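Local coordinates for protein methionine gamma-lyase (Trichomonas vaginalis, PDB 1E5E) that belongs to the Cys/Met metabolism family of pyridoxal-phosphate-dependent enzymes and forms an assembly of four chains with ligand pockets shared between subunits, at residues G309-F314 against M371-V376; T32-F37 against Y54-L59. All blocks are in the same frame, centred on the assembly; numbering follows the deposited sequence.

Interaction 1 (G309-F314 against M371-V376). With PPJ (N-(hydroxy{3-hydroxy-2-methyl-5-[(phosphonooxy)methyl]pyridin-4-yl}methyl)norvaline), chain C.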
ATOM      1  N   GLY A 309      13.396 -27.641  -8.924  1.00 17.49           N
ATOM      2  CA  GLY A 309      12.277 -27.078  -8.162  1.00 17.59           C
ATOM      3  C   GLY A 309      12.441 -27.239  -6.653  1.00 16.92           C
ATOM      4  O   GLY A 309      13.403 -27.849  -6.198  1.00 15.48           O
ATOM      5  N   SER A 310      11.496 -26.687  -5.895  1.00 16.20           N
ATOM      6  CA  SER A 310      11.661 -26.756  -4.443  1.00 17.57           C
ATOM      7  C   SER A 310      10.495 -27.487  -3.810  1.00 17.81           C
ATOM      8  O   SER A 310      10.492 -27.506  -2.585  1.00 17.58           O
ATOM      9  CB  SER A 310      11.903 -25.353  -3.889  1.00 16.62           C
ATOM     10  OG  SER A 310      10.666 -24.672  -3.727  1.00 18.70           O
ATOM     11  N   MET A 311       9.676 -28.138  -4.629  1.00 18.43           N
ATOM     12  CA  MET A 311       8.581 -28.964  -4.132  1.00 18.78           C
ATOM     13  C   MET A 311       9.161 -30.376  -3.876  1.00 18.97           C
ATOM     14  O   MET A 311       9.912 -30.928  -4.680  1.00 17.68           O
ATOM     15  CB  MET A 311       7.379 -29.097  -5.083  1.00 15.74           C
ATOM     16  CG  MET A 311       6.687 -27.752  -5.421  1.00 15.65           C
ATOM     17  SD  MET A 311       6.218 -26.823  -3.950  1.00 11.78           S
ATOM     18  CE  MET A 311       4.941 -27.801  -3.237  1.00 11.89           C
ATOM     19  N   ILE A 312       8.750 -30.972  -2.763  1.00 17.31           N
ATOM     20  CA  ILE A 312       9.157 -32.305  -2.384  1.00 18.25           C
ATOM     21  C   ILE A 312       7.912 -32.977  -1.830  1.00 19.43           C
ATOM     22  O   ILE A 312       7.372 -32.376  -0.908  1.00 20.45           O
ATOM     23  CB  ILE A 312      10.258 -32.334  -1.314  1.00 18.61           C
ATOM     24  CG1 ILE A 312      11.589 -31.672  -1.741  1.00 17.32           C
ATOM     25  CG2 ILE A 312      10.570 -33.799  -0.953  1.00 18.23           C
ATOM     26  CD1 ILE A 312      12.585 -31.570  -0.561  1.00 17.06           C
ATOM     27  N   THR A 313       7.504 -34.154  -2.294  1.00 18.53           N
ATOM     28  CA  THR A 313       6.335 -34.772  -1.637  1.00 19.11           C
ATOM     29  C   THR A 313       6.752 -36.108  -1.027  1.00 19.13           C
ATOM     30  O   THR A 313       7.579 -36.780  -1.663  1.00 20.48           O
ATOM     31  CB  THR A 313       5.207 -34.929  -2.665  1.00 19.23           C
ATOM     32  OG1 THR A 313       4.711 -33.617  -2.995  1.00 19.59           O
ATOM     33  CG2 THR A 313       4.069 -35.773  -2.105  1.00 17.90           C
ATOM     34  N   PHE A 314       6.333 -36.454   0.176  1.00 18.23           N
ATOM     35  CA  PHE A 314       6.842 -37.677   0.775  1.00 19.58           C
ATOM     36  C   PHE A 314       5.728 -38.318   1.594  1.00 20.95           C
ATOM     37  O   PHE A 314       4.685 -37.768   1.951  1.00 19.94           O
ATOM     38  CB  PHE A 314       8.124 -37.528   1.597  1.00 20.09           C
ATOM     39  CG  PHE A 314       7.991 -36.594   2.784  1.00 20.24           C
ATOM     40  CD1 PHE A 314       7.971 -35.209   2.611  1.00 19.22           C
ATOM     41  CD2 PHE A 314       7.937 -37.078   4.058  1.00 20.96           C
ATOM     42  CE1 PHE A 314       7.850 -34.350   3.689  1.00 19.35           C
ATOM     43  CE2 PHE A 314       7.813 -36.237   5.170  1.00 20.62           C
ATOM     44  CZ  PHE A 314       7.774 -34.864   4.967  1.00 19.60           C
ATOM     45  N   MET A 371       0.569 -39.043   2.660  1.00 22.72           N
ATOM     46  CA  MET A 371       1.317 -38.102   1.851  1.00 21.86           C
ATOM     47  C   MET A 371       1.411 -36.703   2.479  1.00 21.29           C
ATOM     48  O   MET A 371       0.453 -36.190   3.034  1.00 19.82           O
ATOM     49  CB  MET A 371       0.647 -38.060   0.498  1.00 21.49           C
ATOM     50  CG  MET A 371       1.368 -37.214  -0.551  1.00 22.21           C
ATOM     51  SD  MET A 371       0.707 -37.667  -2.155  1.00 23.02           S
ATOM     52  CE  MET A 371       1.593 -39.136  -2.612  1.00 20.91           C
ATOM     53  N   ILE A 372       2.618 -36.166   2.467  1.00 18.95           N
ATOM     54  CA  ILE A 372       2.930 -34.828   2.942  1.00 20.30           C
ATOM     55  C   ILE A 372       3.519 -34.001   1.796  1.00 21.28           C
ATOM     56  O   ILE A 372       4.377 -34.540   1.072  1.00 21.55           O
ATOM     57  CB  ILE A 372       3.969 -34.914   4.080  1.00 19.47           C
ATOM     58  CG1 ILE A 372       3.320 -35.612   5.268  1.00 19.90           C
ATOM     59  CG2 ILE A 372       4.459 -33.526   4.512  1.00 19.70           C
ATOM     60  CD1 ILE A 372       4.239 -36.144   6.343  1.00 20.07           C
ATOM     61  N   ARG A 373       3.108 -32.747   1.617  1.00 20.15           N
ATOM     62  CA  ARG A 373       3.700 -31.913   0.557  1.00 19.21           C
ATOM     63  C   ARG A 373       4.523 -30.781   1.178  1.00 18.16           C
ATOM     64  O   ARG A 373       4.069 -30.036   2.044  1.00 18.05           O
ATOM     65  CB  ARG A 373       2.624 -31.380  -0.391  1.00 20.09           C
ATOM     66  CG  ARG A 373       3.141 -30.643  -1.619  1.00 22.53           C
ATOM     67  CD  ARG A 373       2.033 -29.788  -2.277  1.00 22.74           C
ATOM     68  NE  ARG A 373       1.713 -28.640  -1.401  1.00 23.46           N
ATOM     69  CZ  ARG A 373       0.692 -27.793  -1.635  1.00 22.50           C
ATOM     70  NH1 ARG A 373      -0.101 -27.956  -2.686  1.00 20.28           N
ATOM     71  NH2 ARG A 373       0.474 -26.792  -0.794  1.00 20.35           N
ATOM     72  N   LEU A 374       5.720 -30.518   0.665  1.00 16.48           N
ATOM     73  CA  LEU A 374       6.638 -29.555   1.238  1.00 16.95           C
ATOM     74  C   LEU A 374       7.064 -28.588   0.136  1.00 17.20           C
ATOM     75  O   LEU A 374       7.385 -29.117  -0.924  1.00 14.90           O
ATOM     76  CB  LEU A 374       7.879 -30.236   1.808  1.00 16.04           C
ATOM     77  CG  LEU A 374       9.074 -29.417   2.272  1.00 17.99           C
ATOM     78  CD1 LEU A 374       8.773 -28.582   3.522  1.00 15.01           C
ATOM     79  CD2 LEU A 374      10.255 -30.375   2.535  1.00 15.45           C
ATOM     80  N   SER A 375       7.179 -27.307   0.470  1.00 13.83           N
ATOM     81  CA  SER A 375       7.640 -26.314  -0.457  1.00 16.13           C
ATOM     82  C   SER A 375       8.834 -25.671   0.255  1.00 16.41           C
ATOM     83  O   SER A 375       8.606 -25.219   1.363  1.00 15.47           O
ATOM     84  CB  SER A 375       6.611 -25.181  -0.723  1.00 18.27           C
ATOM     85  OG  SER A 375       7.130 -24.383  -1.799  1.00 18.07           O
ATOM     86  N   VAL A 376      10.031 -25.887  -0.235  1.00 16.56           N
ATOM     87  CA  VAL A 376      11.213 -25.482   0.526  1.00 15.71           C
ATOM     88  C   VAL A 376      11.513 -24.014   0.204  1.00 15.85           C
ATOM     89  O   VAL A 376      11.529 -23.675  -0.984  1.00 15.40           O
ATOM     90  CB  VAL A 376      12.408 -26.356   0.097  1.00 14.98           C
ATOM     91  CG1 VAL A 376      13.734 -25.915   0.682  1.00 15.23           C
ATOM     92  CG2 VAL A 376      12.121 -27.811   0.489  1.00 15.07           C
TER
HETATM   93  N1  PPJ C 405      -2.677 -23.843  -9.774  1.00 20.73           N
HETATM   94  C2  PPJ C 405      -1.848 -24.502  -8.938  1.00 20.37           C
HETATM   95  C6  PPJ C 405      -3.709 -23.096  -9.290  1.00 21.63           C
HETATM   96  C2A PPJ C 405      -1.053 -25.607  -9.285  1.00 18.06           C
HETATM   97  C3  PPJ C 405      -2.005 -24.218  -7.566  1.00 20.07           C
HETATM   98  O3  PPJ C 405      -1.291 -24.967  -6.768  1.00 18.32           O
HETATM   99  C4  PPJ C 405      -2.926 -23.287  -7.076  1.00 20.86           C
HETATM  100  C4A PPJ C 405      -3.003 -23.086  -5.666  1.00 22.62           C
HETATM  101  C5  PPJ C 405      -3.870 -22.735  -7.943  1.00 21.06           C
HETATM  102  N   PPJ C 405      -2.637 -24.012  -4.759  1.00 21.88           N
HETATM  103  C5A PPJ C 405      -4.746 -21.654  -7.604  1.00 19.42           C
HETATM  104  OP4 PPJ C 405      -4.061 -20.561  -7.525  1.00 19.64           O
HETATM  105  P   PPJ C 405      -4.695 -19.504  -6.516  1.00 17.93           P
HETATM  106  OP1 PPJ C 405      -3.768 -18.215  -6.650  1.00 18.71           O
HETATM  107  OP2 PPJ C 405      -4.671 -20.098  -5.074  1.00 18.37           O
HETATM  108  OP3 PPJ C 405      -6.192 -19.134  -6.911  1.00 18.41           O
HETATM  109  CA  PPJ C 405      -2.614 -23.813  -3.411  1.00 22.87           C
HETATM  110  CB  PPJ C 405      -3.721 -23.155  -2.702  1.00 22.76           C
HETATM  111  C   PPJ C 405      -2.125 -24.939  -2.681  1.00 21.53           C
HETATM  112  CG  PPJ C 405      -5.062 -23.779  -2.563  1.00 24.27           C
HETATM  113  CD  PPJ C 405      -5.181 -24.337  -1.225  1.00 23.92           C
HETATM  114  O   PPJ C 405      -1.844 -26.002  -3.345  1.00 21.82           O
HETATM  115  OXT PPJ C 405      -1.530 -24.795  -1.527  1.00 23.08           O
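Phe314 lays its ring over Ile372, its partner on the adjoining strand, and has more of its surface buried by this contact than any other residue here. With CG held between the backbone N and the carbonyl carbon (chi1 61°), the ring is swung back over the neighbouring strand. Ile372 CB then stands above one face of the Phe314 ring, 4.0 Å from the centroid and 16° off the normal, a CH-pi contact. The branches of the isoleucine follow the far end of the ring: Ile372 CG2 reaches Phe314 CE1 at 3.6 Å, while CD1 lies by CE2. Leu326 of helix 319-328 touches both residues. Beneath the side chains the backbones pair twice, Phe314 N to Ile372 O at 2.9 Å and Ile372 N to Phe314 O at 2.7 Å.

This antiparallel hydrogen-bonded pair recurs at Ile312 and Leu374, and the two strands are inner neighbours in the mixed sheet near the C-terminal end of the chain, consistent with the smaller C-terminal domain of fold-type I PLP enzymes. Ile312 and Phe314 share a sheet face that packs on helix 260-279.

On the other face Met311 curls at both chi2 and chi3, which brings its tip across the strand boundary. Met311 SD settles 3.4 Å from Ser375 OG, a hydroxyl hydrogen-bonded to Gly340 N, and Met311 CE meets Arg373 CD at 3.7 Å. Arg373 presents its guanidinium edge-on to the ligand carboxylate, whose carbon lies in the guanidinium plane. Arg373 NH1 bonds PPJ O at 2.7 Å and Arg373 NH2 bonds PPJ OXT at 2.9 Å, both nearly straight, a two-pronged grip on the carboxylate; Asn158 OD1 takes a further bond from NH1.

Interaction 2 (T32-F37 against Y54-L59). With PPJ (N-(hydroxy{3-hydroxy-2-methyl-5-[(phosphonooxy)methyl]pyridin-4-yl}methyl)norvaline), chain G.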
ATOM      1  N   THR A  32      -5.634   3.593  -9.537  1.00 15.94           N
ATOM      2  CA  THR A  32      -6.634   4.428 -10.147  1.00 14.76           C
ATOM      3  C   THR A  32      -7.631   3.508 -10.832  1.00 14.48           C
ATOM      4  O   THR A  32      -7.179   2.613 -11.540  1.00 13.55           O
ATOM      5  CB  THR A  32      -6.000   5.397 -11.180  1.00 15.47           C
ATOM      6  OG1 THR A  32      -6.999   6.354 -11.602  1.00 13.18           O
ATOM      7  CG2 THR A  32      -5.452   4.745 -12.464  1.00 13.43           C
ATOM      8  N   SER A  33      -8.919   3.722 -10.681  1.00 15.93           N
ATOM      9  CA  SER A  33      -9.891   2.880 -11.379  1.00 15.25           C
ATOM     10  C   SER A  33     -10.125   3.330 -12.813  1.00 16.36           C
ATOM     11  O   SER A  33     -10.524   2.506 -13.646  1.00 15.70           O
ATOM     12  CB  SER A  33     -11.222   2.914 -10.607  1.00 14.51           C
ATOM     13  OG  SER A  33     -11.820   4.188 -10.686  1.00 13.32           O
ATOM     14  N   THR A  34      -9.910   4.624 -13.094  1.00 16.38           N
ATOM     15  CA  THR A  34     -10.291   5.122 -14.419  1.00 16.77           C
ATOM     16  C   THR A  34      -9.281   6.137 -14.912  1.00 17.10           C
ATOM     17  O   THR A  34      -8.271   6.475 -14.290  1.00 16.17           O
ATOM     18  CB  THR A  34     -11.720   5.721 -14.334  1.00 16.81           C
ATOM     19  OG1 THR A  34     -12.256   5.954 -15.642  1.00 17.31           O
ATOM     20  CG2 THR A  34     -11.709   7.075 -13.607  1.00 14.28           C
ATOM     21  N   PHE A  35      -9.315   6.365 -16.227  1.00 16.10           N
ATOM     22  CA  PHE A  35      -8.352   7.154 -16.981  1.00 16.30           C
ATOM     23  C   PHE A  35      -9.058   8.256 -17.732  1.00 17.46           C
ATOM     24  O   PHE A  35     -10.123   8.082 -18.343  1.00 18.84           O
ATOM     25  CB  PHE A  35      -7.606   6.188 -17.957  1.00 16.32           C
ATOM     26  CG  PHE A  35      -6.786   5.217 -17.147  1.00 15.40           C
ATOM     27  CD1 PHE A  35      -7.342   4.055 -16.628  1.00 13.88           C
ATOM     28  CD2 PHE A  35      -5.453   5.494 -16.899  1.00 15.26           C
ATOM     29  CE1 PHE A  35      -6.564   3.206 -15.868  1.00 15.70           C
ATOM     30  CE2 PHE A  35      -4.677   4.615 -16.145  1.00 16.07           C
ATOM     31  CZ  PHE A  35      -5.234   3.453 -15.600  1.00 13.31           C
ATOM     32  N   VAL A  36      -8.504   9.433 -17.742  1.00 19.35           N
ATOM     33  CA  VAL A  36      -9.116  10.607 -18.368  1.00 20.46           C
ATOM     34  C   VAL A  36      -8.823  10.717 -19.841  1.00 19.49           C
ATOM     35  O   VAL A  36      -7.655  10.730 -20.194  1.00 19.21           O
ATOM     36  CB  VAL A  36      -8.575  11.858 -17.627  1.00 21.48           C
ATOM     37  CG1 VAL A  36      -9.077  13.149 -18.257  1.00 19.95           C
ATOM     38  CG2 VAL A  36      -8.897  11.774 -16.135  1.00 20.60           C
ATOM     39  N   PHE A  37      -9.835  10.898 -20.660  1.00 19.34           N
ATOM     40  CA  PHE A  37      -9.608  11.061 -22.090  1.00 19.29           C
ATOM     41  C   PHE A  37      -9.314  12.516 -22.389  1.00 20.36           C
ATOM     42  O   PHE A  37      -9.958  13.390 -21.819  1.00 18.17           O
ATOM     43  CB  PHE A  37     -10.840  10.639 -22.879  1.00 19.47           C
ATOM     44  CG  PHE A  37     -11.237   9.206 -22.666  1.00 19.35           C
ATOM     45  CD1 PHE A  37     -10.325   8.176 -22.786  1.00 18.40           C
ATOM     46  CD2 PHE A  37     -12.533   8.921 -22.284  1.00 19.95           C
ATOM     47  CE1 PHE A  37     -10.704   6.857 -22.578  1.00 18.45           C
ATOM     48  CE2 PHE A  37     -12.930   7.593 -22.105  1.00 20.04           C
ATOM     49  CZ  PHE A  37     -12.009   6.565 -22.257  1.00 19.02           C
ATOM     50  N   TYR A  54      -5.256   3.854 -22.133  1.00 21.31           N
ATOM     51  CA  TYR A  54      -6.058   3.229 -21.097  1.00 19.22           C
ATOM     52  C   TYR A  54      -7.420   3.871 -20.918  1.00 18.27           C
ATOM     53  O   TYR A  54      -7.755   4.970 -21.404  1.00 16.26           O
ATOM     54  CB  TYR A  54      -5.287   3.197 -19.758  1.00 19.63           C
ATOM     55  CG  TYR A  54      -4.063   2.301 -19.885  1.00 19.10           C
ATOM     56  CD1 TYR A  54      -4.186   0.943 -19.610  1.00 20.40           C
ATOM     57  CD2 TYR A  54      -2.834   2.764 -20.319  1.00 19.51           C
ATOM     58  CE1 TYR A  54      -3.130   0.067 -19.753  1.00 17.85           C
ATOM     59  CE2 TYR A  54      -1.739   1.909 -20.436  1.00 19.24           C
ATOM     60  CZ  TYR A  54      -1.904   0.566 -20.147  1.00 19.67           C
ATOM     61  OH  TYR A  54      -0.855  -0.312 -20.327  1.00 19.05           O
ATOM     62  N   ILE A  55      -8.289   3.090 -20.290  1.00 17.33           N
ATOM     63  CA  ILE A  55      -9.697   3.446 -20.097  1.00 18.45           C
ATOM     64  C   ILE A  55     -10.188   3.245 -18.686  1.00 17.01           C
ATOM     65  O   ILE A  55     -10.832   4.102 -18.089  1.00 18.62           O
ATOM     66  CB  ILE A  55     -10.603   2.472 -20.936  1.00 18.68           C
ATOM     67  CG1 ILE A  55     -10.247   2.543 -22.412  1.00 21.54           C
ATOM     68  CG2 ILE A  55     -12.072   2.845 -20.712  1.00 18.83           C
ATOM     69  CD1 ILE A  55     -11.019   1.636 -23.367  1.00 22.14           C
ATOM     70  N   TYR A  56      -9.999   2.018 -18.209  1.00 15.68           N
ATOM     71  CA  TYR A  56     -10.600   1.592 -16.938  1.00 15.58           C
ATOM     72  C   TYR A  56      -9.849   0.352 -16.460  1.00 16.01           C
ATOM     73  O   TYR A  56      -9.572  -0.531 -17.292  1.00 15.57           O
ATOM     74  CB  TYR A  56     -12.068   1.241 -17.179  1.00 15.96           C
ATOM     75  CG  TYR A  56     -12.900   0.916 -15.953  1.00 17.33           C
ATOM     76  CD1 TYR A  56     -13.223   1.914 -15.029  1.00 15.79           C
ATOM     77  CD2 TYR A  56     -13.367  -0.375 -15.726  1.00 15.06           C
ATOM     78  CE1 TYR A  56     -14.022   1.649 -13.924  1.00 15.04           C
ATOM     79  CE2 TYR A  56     -14.136  -0.662 -14.614  1.00 15.88           C
ATOM     80  CZ  TYR A  56     -14.476   0.360 -13.729  1.00 16.97           C
ATOM     81  OH  TYR A  56     -15.327   0.069 -12.680  1.00 14.99           O
ATOM     82  N   THR A  57      -9.516   0.274 -15.185  1.00 14.42           N
ATOM     83  CA  THR A  57      -8.701  -0.836 -14.667  1.00 15.24           C
ATOM     84  C   THR A  57      -9.209  -2.247 -14.821  1.00 16.13           C
ATOM     85  O   THR A  57      -8.368  -3.159 -14.977  1.00 15.82           O
ATOM     86  CB  THR A  57      -8.287  -0.490 -13.205  1.00 15.40           C
ATOM     87  OG1 THR A  57      -7.405   0.646 -13.380  1.00 16.04           O
ATOM     88  CG2 THR A  57      -7.582  -1.623 -12.473  1.00 12.20           C
ATOM     89  N   ARG A  58     -10.501  -2.506 -14.953  1.00 16.73           N
ATOM     90  CA  ARG A  58     -11.015  -3.839 -15.263  1.00 17.00           C
ATOM     91  C   ARG A  58     -10.531  -4.182 -16.683  1.00 18.67           C
ATOM     92  O   ARG A  58     -10.312  -5.363 -16.932  1.00 17.16           O
ATOM     93  CB  ARG A  58     -12.534  -4.014 -15.203  1.00 16.59           C
ATOM     94  CG  ARG A  58     -13.048  -5.413 -15.669  1.00 17.90           C
ATOM     95  CD  ARG A  58     -14.339  -5.898 -14.952  1.00 15.64           C
ATOM     96  NE  ARG A  58     -15.267  -4.739 -14.871  1.00 16.68           N
ATOM     97  CZ  ARG A  58     -15.885  -4.226 -15.923  1.00 16.86           C
ATOM     98  NH1 ARG A  58     -15.745  -4.767 -17.130  1.00 15.84           N
ATOM     99  NH2 ARG A  58     -16.641  -3.156 -15.761  1.00 16.94           N
ATOM    100  N   LEU A  59     -10.389  -3.209 -17.563  1.00 18.56           N
ATOM    101  CA  LEU A  59      -9.954  -3.429 -18.923  1.00 21.21           C
ATOM    102  C   LEU A  59      -8.456  -3.394 -19.144  1.00 21.11           C
ATOM    103  O   LEU A  59      -8.007  -4.020 -20.132  1.00 20.85           O
ATOM    104  CB  LEU A  59     -10.570  -2.367 -19.864  1.00 21.98           C
ATOM    105  CG  LEU A  59     -12.065  -2.063 -19.672  1.00 24.82           C
ATOM    106  CD1 LEU A  59     -12.518  -0.990 -20.666  1.00 21.93           C
ATOM    107  CD2 LEU A  59     -12.904  -3.328 -19.857  1.00 24.86           C
TER
HETATM  108  N1  PPJ G 405     -22.796  -2.463 -12.093  1.00 19.36           N
HETATM  109  C2  PPJ G 405     -22.947  -1.175 -12.450  1.00 20.00           C
HETATM  110  C6  PPJ G 405     -21.576  -3.055 -12.302  1.00 21.51           C
HETATM  111  C2A PPJ G 405     -24.211  -0.524 -12.349  1.00 18.55           C
HETATM  112  C3  PPJ G 405     -21.863  -0.511 -13.053  1.00 20.30           C
HETATM  113  O3  PPJ G 405     -22.179   0.735 -13.358  1.00 19.80           O
HETATM  114  C4  PPJ G 405     -20.539  -1.019 -13.075  1.00 22.00           C
HETATM  115  C4A PPJ G 405     -19.442  -0.063 -13.257  1.00 25.10           C
HETATM  116  C5  PPJ G 405     -20.428  -2.374 -12.787  1.00 21.80           C
HETATM  117  N   PPJ G 405     -19.615   0.521 -14.526  1.00 23.58           N
HETATM  118  C5A PPJ G 405     -19.250  -3.209 -12.925  1.00 19.27           C
HETATM  119  OP4 PPJ G 405     -18.575  -2.949 -11.852  1.00 21.27           O
HETATM  120  P   PPJ G 405     -16.981  -3.001 -12.124  1.00 18.18           P
HETATM  121  OP1 PPJ G 405     -16.361  -2.765 -10.686  1.00 17.76           O
HETATM  122  OP2 PPJ G 405     -16.572  -1.971 -13.211  1.00 18.79           O
HETATM  123  OP3 PPJ G 405     -16.606  -4.475 -12.629  1.00 18.86           O
HETATM  124  CA  PPJ G 405     -18.778   1.488 -15.017  1.00 22.97           C
HETATM  125  CB  PPJ G 405     -17.562   1.018 -15.680  1.00 21.25           C
HETATM  126  C   PPJ G 405     -19.354   2.664 -15.565  1.00 22.99           C
HETATM  127  CG  PPJ G 405     -17.640   0.252 -16.946  1.00 23.22           C
HETATM  128  CD  PPJ G 405     -17.268   1.140 -18.051  1.00 23.96           C
HETATM  129  O   PPJ G 405     -20.568   2.659 -16.037  1.00 20.27           O
HETATM  130  OXT PPJ G 405     -18.636   3.680 -16.005  1.00 21.71           O
HETATM  131  O   HOH W   1     -12.299   6.469 -18.881  1.00 15.39           O
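Phe35 turns its side chain onto the 54-59 loop, and each ring atom finds a partner there. CB rests against the carbonyl of Tyr54, and chi1 of -66°, with CG beside the backbone N, lays the ring over that residue. Phe35 CG is 3.6 Å from Tyr54 CB, which sits above the centre of the ring, 13° off its normal, in a CH-pi contact that CD2 and CE2 share. Phe35 CD1 lies 3.6 Å from Ile55 C. At the ring edge Phe35 CE1 approaches Thr57 OG1 to 3.7 Å, and CZ ends between that hydroxyl and Tyr54 CB.

The hydroxyl is itself engaged: Thr57 OG1 donates to Thr32 O at 2.7 Å, in the carbonyl plane, and is also bonded to Asn61 ND2. Thr57 N bonds Ser33 O at 2.9 Å from above the carbonyl plane, whereas Phe35 N to Ile55 O is long at 3.3 Å; a water donating to both Phe35 O and Ile55 O supplements it. A single backbone bridge, Thr34 with Tyr56, thus joins two loops without making a sheet. One residue beyond Thr57, Arg58 reaches a ligand phosphate, NE on PPJ OP3 and NH2 on PPJ OP2, in a pocket completed by the second subunit. Helix 40-47, between the loops in sequence, packs on Phe37 and Ile55, while Pro62 of helix 62-75 touches Phe35 and Tyr54.

The two contacts have no helix or strand in common and lie on opposite sides of the chain's centre, their own centres about 41 Å apart. Both are buried, but differently. Interaction 1 is interior to its chain, a regular strand pairing enclosed by helices and loops of the same subunit. Interaction 2 lies farther out, joins irregular loops through a few uneven bonds and a water, and is also packed against by the second and third subunits. The assembly brings the two kinds of site together at one ligand: in the pockets described, Arg373 from interaction 1 of one subunit grips the carboxylate and Arg58 from interaction 2 of another binds the phosphate.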